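Local coordinates for tail spike protein (Acinetobacter phage vB_AbaP_AS12, PDB 6EU4) that probably recognises and degrades the capsular polysaccharide of Acinetobacter baumannii, serving as the trimeric host-adhesion spike on the phage tail, at residues V56-A68 / G73-E85. Numbering follows the deposited sequence.
With ZN (zinc ion), chain D.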
ATOM      1  N   VAL A  56      28.536 -25.810 -29.302  1.00 26.31           N
ATOM      2  CA  VAL A  56      27.362 -24.962 -29.101  1.00 25.38           C
ATOM      3  C   VAL A  56      26.937 -24.395 -30.443  1.00 25.24           C
ATOM      4  O   VAL A  56      27.743 -24.256 -31.367  1.00 22.89           O
ATOM      5  CB  VAL A  56      27.599 -23.814 -28.087  1.00 26.98           C
ATOM      6  CG1 VAL A  56      27.976 -24.363 -26.717  1.00 29.29           C
ATOM      7  CG2 VAL A  56      28.668 -22.832 -28.594  1.00 25.44           C
ATOM      8  N   GLY A  57      25.648 -24.091 -30.552  1.00 24.35           N
ATOM      9  CA  GLY A  57      25.130 -23.424 -31.727  1.00 26.30           C
ATOM     10  C   GLY A  57      24.874 -24.310 -32.924  1.00 25.20           C
ATOM     11  O   GLY A  57      24.650 -23.782 -34.019  1.00 26.43           O
ATOM     12  N   GLY A  58      24.900 -25.630 -32.763  1.00 26.71           N
ATOM     13  CA  GLY A  58      24.598 -26.558 -33.837  1.00 29.39           C
ATOM     14  C   GLY A  58      23.123 -26.889 -33.912  1.00 30.19           C
ATOM     15  O   GLY A  58      22.260 -26.064 -33.612  1.00 33.22           O
ATOM     16  N   GLY A  59      22.827 -28.118 -34.301  1.00 30.39           N
ATOM     17  CA  GLY A  59      21.462 -28.600 -34.350  1.00 29.91           C
ATOM     18  C   GLY A  59      21.147 -29.203 -35.698  1.00 28.61           C
ATOM     19  O   GLY A  59      21.954 -29.183 -36.626  1.00 27.08           O
ATOM     20  N   HIS A  60      19.940 -29.762 -35.792  1.00 25.12           N
ATOM     21  CA  HIS A  60      19.510 -30.399 -37.030  1.00 27.91           C
ATOM     22  C   HIS A  60      19.190 -29.348 -38.083  1.00 27.48           C
ATOM     23  O   HIS A  60      18.679 -28.263 -37.773  1.00 25.37           O
ATOM     24  CB  HIS A  60      18.275 -31.275 -36.796  1.00 33.65           C
ATOM     25  CG  HIS A  60      18.508 -32.421 -35.860  1.00 40.49           C
ATOM     26  ND1 HIS A  60      18.406 -32.291 -34.492  1.00 43.11           N
ATOM     27  CD2 HIS A  60      18.837 -33.714 -36.093  1.00 43.83           C
ATOM     28  CE1 HIS A  60      18.662 -33.454 -33.922  1.00 44.04           C
ATOM     29  NE2 HIS A  60      18.921 -34.336 -34.870  1.00 45.20           N
ATOM     30  N   ARG A  61      19.509 -29.671 -39.332  1.00 27.89           N
ATOM     31  CA  ARG A  61      19.136 -28.848 -40.472  1.00 28.07           C
ATOM     32  C   ARG A  61      18.559 -29.726 -41.566  1.00 27.54           C
ATOM     33  O   ARG A  61      18.912 -30.903 -41.698  1.00 29.58           O
ATOM     34  CB  ARG A  61      20.328 -28.057 -41.004  1.00 30.91           C
ATOM     35  CG  ARG A  61      20.835 -27.049 -39.987  1.00 30.92           C
ATOM     36  CD  ARG A  61      21.682 -25.966 -40.588  1.00 30.86           C
ATOM     37  NE  ARG A  61      21.998 -24.955 -39.577  1.00 29.03           N
ATOM     38  CZ  ARG A  61      21.622 -23.682 -39.617  1.00 26.15           C
ATOM     39  NH1 ARG A  61      20.905 -23.205 -40.622  1.00 26.41           N
ATOM     40  NH2 ARG A  61      21.977 -22.872 -38.640  1.00 27.79           N
ATOM     41  N   ILE A  62      17.656 -29.140 -42.344  1.00 28.81           N
ATOM     42  CA  ILE A  62      17.034 -29.816 -43.475  1.00 29.50           C
ATOM     43  C   ILE A  62      17.304 -28.995 -44.722  1.00 29.64           C
ATOM     44  O   ILE A  62      17.049 -27.784 -44.744  1.00 30.79           O
ATOM     45  CB  ILE A  62      15.522 -30.004 -43.269  1.00 30.34           C
ATOM     46  CG1 ILE A  62      15.261 -30.806 -41.992  1.00 32.62           C
ATOM     47  CG2 ILE A  62      14.914 -30.699 -44.485  1.00 30.87           C
ATOM     48  CD1 ILE A  62      13.782 -30.917 -41.614  1.00 34.84           C
ATOM     49  N   TYR A  63      17.791 -29.653 -45.763  1.00 33.25           N
ATOM     50  CA  TYR A  63      18.127 -28.960 -46.998  1.00 34.27           C
ATOM     51  C   TYR A  63      16.867 -28.623 -47.790  1.00 34.43           C
ATOM     52  O   TYR A  63      16.044 -29.498 -48.068  1.00 35.93           O
ATOM     53  CB  TYR A  63      19.072 -29.818 -47.832  1.00 35.01           C
ATOM     54  CG  TYR A  63      19.551 -29.117 -49.075  1.00 37.36           C
ATOM     55  CD1 TYR A  63      20.238 -27.915 -48.985  1.00 37.33           C
ATOM     56  CD2 TYR A  63      19.313 -29.651 -50.337  1.00 40.59           C
ATOM     57  CE1 TYR A  63      20.678 -27.261 -50.114  1.00 39.10           C
ATOM     58  CE2 TYR A  63      19.753 -29.004 -51.474  1.00 41.36           C
ATOM     59  CZ  TYR A  63      20.437 -27.809 -51.353  1.00 40.75           C
ATOM     60  OH  TYR A  63      20.875 -27.151 -52.467  1.00 41.10           O
ATOM     61  N   VAL A  64      16.708 -27.344 -48.123  1.00 33.04           N
ATOM     62  CA  VAL A  64      15.597 -26.857 -48.942  1.00 33.65           C
ATOM     63  C   VAL A  64      16.202 -26.353 -50.250  1.00 36.16           C
ATOM     64  O   VAL A  64      16.669 -25.210 -50.329  1.00 35.39           O
ATOM     65  CB  VAL A  64      14.799 -25.757 -48.235  1.00 34.92           C
ATOM     66  CG1 VAL A  64      13.654 -25.279 -49.115  1.00 37.67           C
ATOM     67  CG2 VAL A  64      14.276 -26.249 -46.896  1.00 33.32           C
ATOM     68  N   ALA A  65      16.162 -27.200 -51.287  1.00 39.03           N
ATOM     69  CA  ALA A  65      16.904 -26.928 -52.520  1.00 39.31           C
ATOM     70  C   ALA A  65      16.512 -25.594 -53.146  1.00 38.95           C
ATOM     71  O   ALA A  65      17.360 -24.896 -53.716  1.00 38.58           O
ATOM     72  CB  ALA A  65      16.688 -28.056 -53.525  1.00 41.04           C
ATOM     73  N   SER A  66      15.232 -25.230 -53.075  1.00 38.83           N
ATOM     74  CA  SER A  66      14.786 -23.976 -53.669  1.00 41.50           C
ATOM     75  C   SER A  66      15.374 -22.752 -52.978  1.00 40.70           C
ATOM     76  O   SER A  66      15.219 -21.636 -53.489  1.00 39.61           O
ATOM     77  CB  SER A  66      13.260 -23.895 -53.633  1.00 42.23           C
ATOM     78  OG  SER A  66      12.798 -23.829 -52.300  1.00 42.11           O
ATOM     79  N   ARG A  67      16.027 -22.924 -51.827  1.00 37.23           N
ATOM     80  CA  ARG A  67      16.660 -21.820 -51.118  1.00 35.52           C
ATOM     81  C   ARG A  67      18.177 -21.978 -51.059  1.00 34.90           C
ATOM     82  O   ARG A  67      18.833 -21.362 -50.209  1.00 34.14           O
ATOM     83  CB  ARG A  67      16.064 -21.708 -49.714  1.00 33.50           C
ATOM     84  CG  ARG A  67      14.552 -21.485 -49.723  1.00 35.91           C
ATOM     85  CD  ARG A  67      14.020 -21.316 -48.321  1.00 36.56           C
ATOM     86  NE  ARG A  67      14.648 -20.174 -47.669  1.00 37.75           N
ATOM     87  CZ  ARG A  67      14.562 -19.915 -46.368  1.00 40.00           C
ATOM     88  NH1 ARG A  67      13.864 -20.716 -45.585  1.00 39.77           N
ATOM     89  NH2 ARG A  67      15.171 -18.853 -45.850  1.00 40.97           N
ATOM     90  N   ALA A  68      18.746 -22.780 -51.965  1.00 37.05           N
ATOM     91  CA  ALA A  68      20.166 -23.108 -51.910  1.00 37.93           C
ATOM     92  C   ALA A  68      21.042 -21.868 -51.953  1.00 37.66           C
ATOM     93  O   ALA A  68      22.149 -21.875 -51.404  1.00 38.13           O
ATOM     94  CB  ALA A  68      20.533 -24.045 -53.064  1.00 40.78           C
ATOM     95  N   GLY A  73      23.370 -16.906 -42.372  1.00 27.84           N
ATOM     96  CA  GLY A  73      24.201 -17.260 -41.239  1.00 25.86           C
ATOM     97  C   GLY A  73      23.455 -17.755 -40.026  1.00 26.65           C
ATOM     98  O   GLY A  73      24.057 -17.865 -38.948  1.00 27.21           O
ATOM     99  N   PHE A  74      22.165 -18.061 -40.160  1.00 26.36           N
ATOM    100  CA  PHE A  74      21.348 -18.402 -39.004  1.00 25.04           C
ATOM    101  C   PHE A  74      20.266 -19.404 -39.420  1.00 25.07           C
ATOM    102  O   PHE A  74      20.534 -20.609 -39.441  1.00 25.95           O
ATOM    103  CB  PHE A  74      20.801 -17.107 -38.394  1.00 24.50           C
ATOM    104  CG  PHE A  74      19.806 -17.301 -37.290  1.00 23.63           C
ATOM    105  CD1 PHE A  74      19.856 -18.410 -36.456  1.00 23.33           C
ATOM    106  CD2 PHE A  74      18.811 -16.360 -37.086  1.00 24.30           C
ATOM    107  CE1 PHE A  74      18.917 -18.583 -35.453  1.00 23.47           C
ATOM    108  CE2 PHE A  74      17.872 -16.524 -36.081  1.00 24.01           C
ATOM    109  CZ  PHE A  74      17.927 -17.640 -35.261  1.00 24.14           C
ATOM    110  N   LEU A  75      19.061 -18.953 -39.789  1.00 25.93           N
ATOM    111  CA  LEU A  75      17.996 -19.919 -40.064  1.00 27.71           C
ATOM    112  C   LEU A  75      18.152 -20.649 -41.394  1.00 28.10           C
ATOM    113  O   LEU A  75      17.593 -21.741 -41.550  1.00 28.50           O
ATOM    114  CB  LEU A  75      16.627 -19.237 -40.031  1.00 28.39           C
ATOM    115  CG  LEU A  75      16.186 -18.746 -38.645  1.00 30.15           C
ATOM    116  CD1 LEU A  75      14.787 -18.211 -38.721  1.00 31.92           C
ATOM    117  CD2 LEU A  75      16.255 -19.834 -37.584  1.00 30.73           C
ATOM    118  N   CYS A  76      18.873 -20.091 -42.360  1.00 28.01           N
ATOM    119  CA  CYS A  76      19.013 -20.745 -43.657  1.00 29.86           C
ATOM    120  C   CYS A  76      20.426 -20.499 -44.167  1.00 29.38           C
ATOM    121  O   CYS A  76      20.772 -19.368 -44.518  1.00 27.93           O
ATOM    122  CB  CYS A  76      17.967 -20.235 -44.646  1.00 30.03           C
ATOM    123  SG  CYS A  76      18.075 -21.030 -46.273  1.00 31.61           S
ATOM    124  N   ILE A  77      21.238 -21.550 -44.196  1.00 27.83           N
ATOM    125  CA  ILE A  77      22.645 -21.451 -44.564  1.00 29.04           C
ATOM    126  C   ILE A  77      22.832 -22.318 -45.804  1.00 29.27           C
ATOM    127  O   ILE A  77      22.843 -23.554 -45.724  1.00 29.78           O
ATOM    128  CB  ILE A  77      23.577 -21.861 -43.418  1.00 28.17           C
ATOM    129  CG1 ILE A  77      23.361 -20.898 -42.229  1.00 28.71           C
ATOM    130  CG2 ILE A  77      25.043 -21.863 -43.892  1.00 31.55           C
ATOM    131  CD1 ILE A  77      24.105 -21.267 -40.930  1.00 28.25           C
ATOM    132  N   ASN A  78      22.938 -21.662 -46.958  1.00 30.24           N
ATOM    133  CA  ASN A  78      23.035 -22.334 -48.256  1.00 33.54           C
ATOM    134  C   ASN A  78      21.912 -23.355 -48.442  1.00 34.64           C
ATOM    135  O   ASN A  78      22.122 -24.465 -48.940  1.00 34.26           O
ATOM    136  CB  ASN A  78      24.405 -22.995 -48.430  1.00 35.89           C
ATOM    137  CG  ASN A  78      25.552 -22.055 -48.109  1.00 39.33           C
ATOM    138  OD1 ASN A  78      26.372 -22.341 -47.234  1.00 42.54           O
ATOM    139  ND2 ASN A  78      25.608 -20.920 -48.799  1.00 38.31           N
ATOM    140  N   GLY A  79      20.699 -22.965 -48.050  1.00 34.38           N
ATOM    141  CA  GLY A  79      19.536 -23.812 -48.195  1.00 32.87           C
ATOM    142  C   GLY A  79      19.259 -24.720 -47.016  1.00 32.75           C
ATOM    143  O   GLY A  79      18.176 -25.316 -46.959  1.00 32.67           O
ATOM    144  N   TRP A  80      20.199 -24.852 -46.082  1.00 29.53           N
ATOM    145  CA  TRP A  80      20.042 -25.730 -44.927  1.00 29.61           C
ATOM    146  C   TRP A  80      19.304 -24.972 -43.829  1.00 27.34           C
ATOM    147  O   TRP A  80      19.854 -24.048 -43.213  1.00 26.20           O
ATOM    148  CB  TRP A  80      21.404 -26.228 -44.452  1.00 29.65           C
ATOM    149  CG  TRP A  80      22.020 -27.202 -45.405  1.00 31.81           C
ATOM    150  CD1 TRP A  80      22.850 -26.913 -46.447  1.00 32.72           C
ATOM    151  CD2 TRP A  80      21.847 -28.624 -45.409  1.00 31.97           C
ATOM    152  NE1 TRP A  80      23.207 -28.065 -47.098  1.00 34.62           N
ATOM    153  CE2 TRP A  80      22.612 -29.132 -46.478  1.00 34.65           C
ATOM    154  CE3 TRP A  80      21.130 -29.517 -44.610  1.00 31.53           C
ATOM    155  CZ2 TRP A  80      22.662 -30.491 -46.784  1.00 36.12           C
ATOM    156  CZ3 TRP A  80      21.189 -30.878 -44.910  1.00 32.61           C
ATOM    157  CH2 TRP A  80      21.956 -31.347 -45.985  1.00 35.69           C
ATOM    158  N   VAL A  81      18.065 -25.375 -43.571  1.00 29.22           N
ATOM    159  CA  VAL A  81      17.188 -24.656 -42.650  1.00 28.29           C
ATOM    160  C   VAL A  81      17.308 -25.240 -41.250  1.00 27.20           C
ATOM    161  O   VAL A  81      17.231 -26.460 -41.056  1.00 27.67           O
ATOM    162  CB  VAL A  81      15.734 -24.697 -43.147  1.00 30.18           C
ATOM    163  CG1 VAL A  81      14.802 -24.024 -42.154  1.00 32.74           C
ATOM    164  CG2 VAL A  81      15.644 -24.003 -44.496  1.00 30.16           C
ATOM    165  N   LEU A  82      17.468 -24.360 -40.265  1.00 24.71           N
ATOM    166  CA  LEU A  82      17.638 -24.792 -38.886  1.00 25.96           C
ATOM    167  C   LEU A  82      16.338 -25.351 -38.320  1.00 26.57           C
ATOM    168  O   LEU A  82      15.282 -24.724 -38.417  1.00 27.05           O
ATOM    169  CB  LEU A  82      18.111 -23.622 -38.031  1.00 25.82           C
ATOM    170  CG  LEU A  82      18.394 -23.953 -36.562  1.00 26.36           C
ATOM    171  CD1 LEU A  82      19.484 -25.024 -36.435  1.00 27.92           C
ATOM    172  CD2 LEU A  82      18.790 -22.685 -35.822  1.00 24.83           C
ATOM    173  N   GLN A  83      16.422 -26.522 -37.707  1.00 27.18           N
ATOM    174  CA  GLN A  83      15.274 -27.142 -37.052  1.00 27.28           C
ATOM    175  C   GLN A  83      15.213 -26.611 -35.626  1.00 29.75           C
ATOM    176  O   GLN A  83      16.065 -26.939 -34.800  1.00 33.00           O
ATOM    177  CB  GLN A  83      15.399 -28.663 -37.072  1.00 28.37           C
ATOM    178  CG  GLN A  83      15.282 -29.254 -38.444  1.00 33.09           C
ATOM    179  CD  GLN A  83      13.890 -29.087 -38.987  1.00 39.60           C
ATOM    180  OE1 GLN A  83      13.588 -28.092 -39.651  1.00 39.83           O
ATOM    181  NE2 GLN A  83      13.014 -30.057 -38.685  1.00 44.47           N
ATOM    182  N   ILE A  84      14.220 -25.781 -35.339  1.00 29.29           N
ATOM    183  CA  ILE A  84      14.099 -25.131 -34.036  1.00 30.03           C
ATOM    184  C   ILE A  84      13.132 -25.933 -33.183  1.00 30.31           C
ATOM    185  O   ILE A  84      12.040 -26.294 -33.636  1.00 32.26           O
ATOM    186  CB  ILE A  84      13.618 -23.682 -34.185  1.00 30.89           C
ATOM    187  CG1 ILE A  84      14.583 -22.902 -35.079  1.00 33.73           C
ATOM    188  CG2 ILE A  84      13.472 -23.018 -32.813  1.00 29.74           C
ATOM    189  CD1 ILE A  84      14.065 -21.544 -35.444  1.00 35.61           C
ATOM    190  N   GLU A  85      13.516 -26.200 -31.951  1.00 34.28           N
ATOM    191  CA  GLU A  85      12.660 -26.949 -31.045  1.00 35.16           C
ATOM    192  C   GLU A  85      11.929 -25.977 -30.124  1.00 28.02           C
ATOM    193  O   GLU A  85      12.548 -25.129 -29.464  1.00 28.08           O
ATOM    194  CB  GLU A  85      13.465 -27.986 -30.267  1.00 44.55           C
ATOM    195  CG  GLU A  85      13.741 -29.240 -31.127  1.00 54.36           C
ATOM    196  CD  GLU A  85      14.364 -30.392 -30.362  1.00 60.75           C
ATOM    197  OE1 GLU A  85      14.342 -30.374 -29.109  1.00 63.37           O
ATOM    198  OE2 GLU A  85      14.876 -31.324 -31.025  1.00 63.86           O
TER
HETATM  199 ZN    ZN D 801      18.965 -35.964 -33.687  1.00 34.65          ZN
HETATM  200  O   HOH W   1      17.814 -29.061 -34.011  1.00 41.98           O
HETATM  201  O   HOH W   2      14.917 -20.464 -42.763  1.00 28.20           O
HETATM  202  O   HOH W   3      19.771 -37.454 -35.184  1.00 19.58           O
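I62 and V81 form the hydrogen-bonded pair at the middle of an antiparallel ladder, each NH taken by the other's carbonyl, V81 N lying 2.9 Å from I62 O. Q83 N to H60 O and V64 N to G79 O extend it at its two ends, while a water accepts from H60 N and donates to Q83 O. Glutamine suits the trimer interface here: Q83 NE2 is hydrogen-bonded to Y39 OH of a neighbouring subunit.

R61 spans strand 80-82, its extended chain bringing two nitrogens end-on to one backbone carbonyl, R61 NH2 2.8 Å from F74 O. R61 NH1, which shares that oxygen, also donates to W80 O at 2.9 Å; I77 N, from the type I' turn I77-W80, reaches W80 O from the opposite face. L82 CB and I77 CD1 cover opposite faces of the guanidinium; arginine suits buried carbonyls needing several in-plane N-H groups. At G79 (phi 90°, psi -12°) a CB would jam against N78 O and run into Y63 CE1 and A68 CA.

Y63 and W80, a non-hydrogen-bonded pair, share a face of the sheet, which sets Y63 CB 3.5 Å over the centroid of the W80 six-membered ring, a CH-pi contact. With CG anti to the backbone N (chi1 -175°), Y63 CD1 comes 3.5 Å from W80 NE1, the rings meeting obliquely. The R67 guanidinium lies with one face over C76 SG; NH2 forms a salt bridge with E70, and R67 NH1 donates to a water (3.0 Å) bonded weakly to L75 O.

H60 NE2 binds zinc at 2.0 Å; H60 from each of the other two subunits and a water complete the site, tying the trimer together. Strand 59-63 lies between 37-40 and 80-82, with 76-77 at the sheet's edge, while F74 packs on helix 106-113 and strand 88-89.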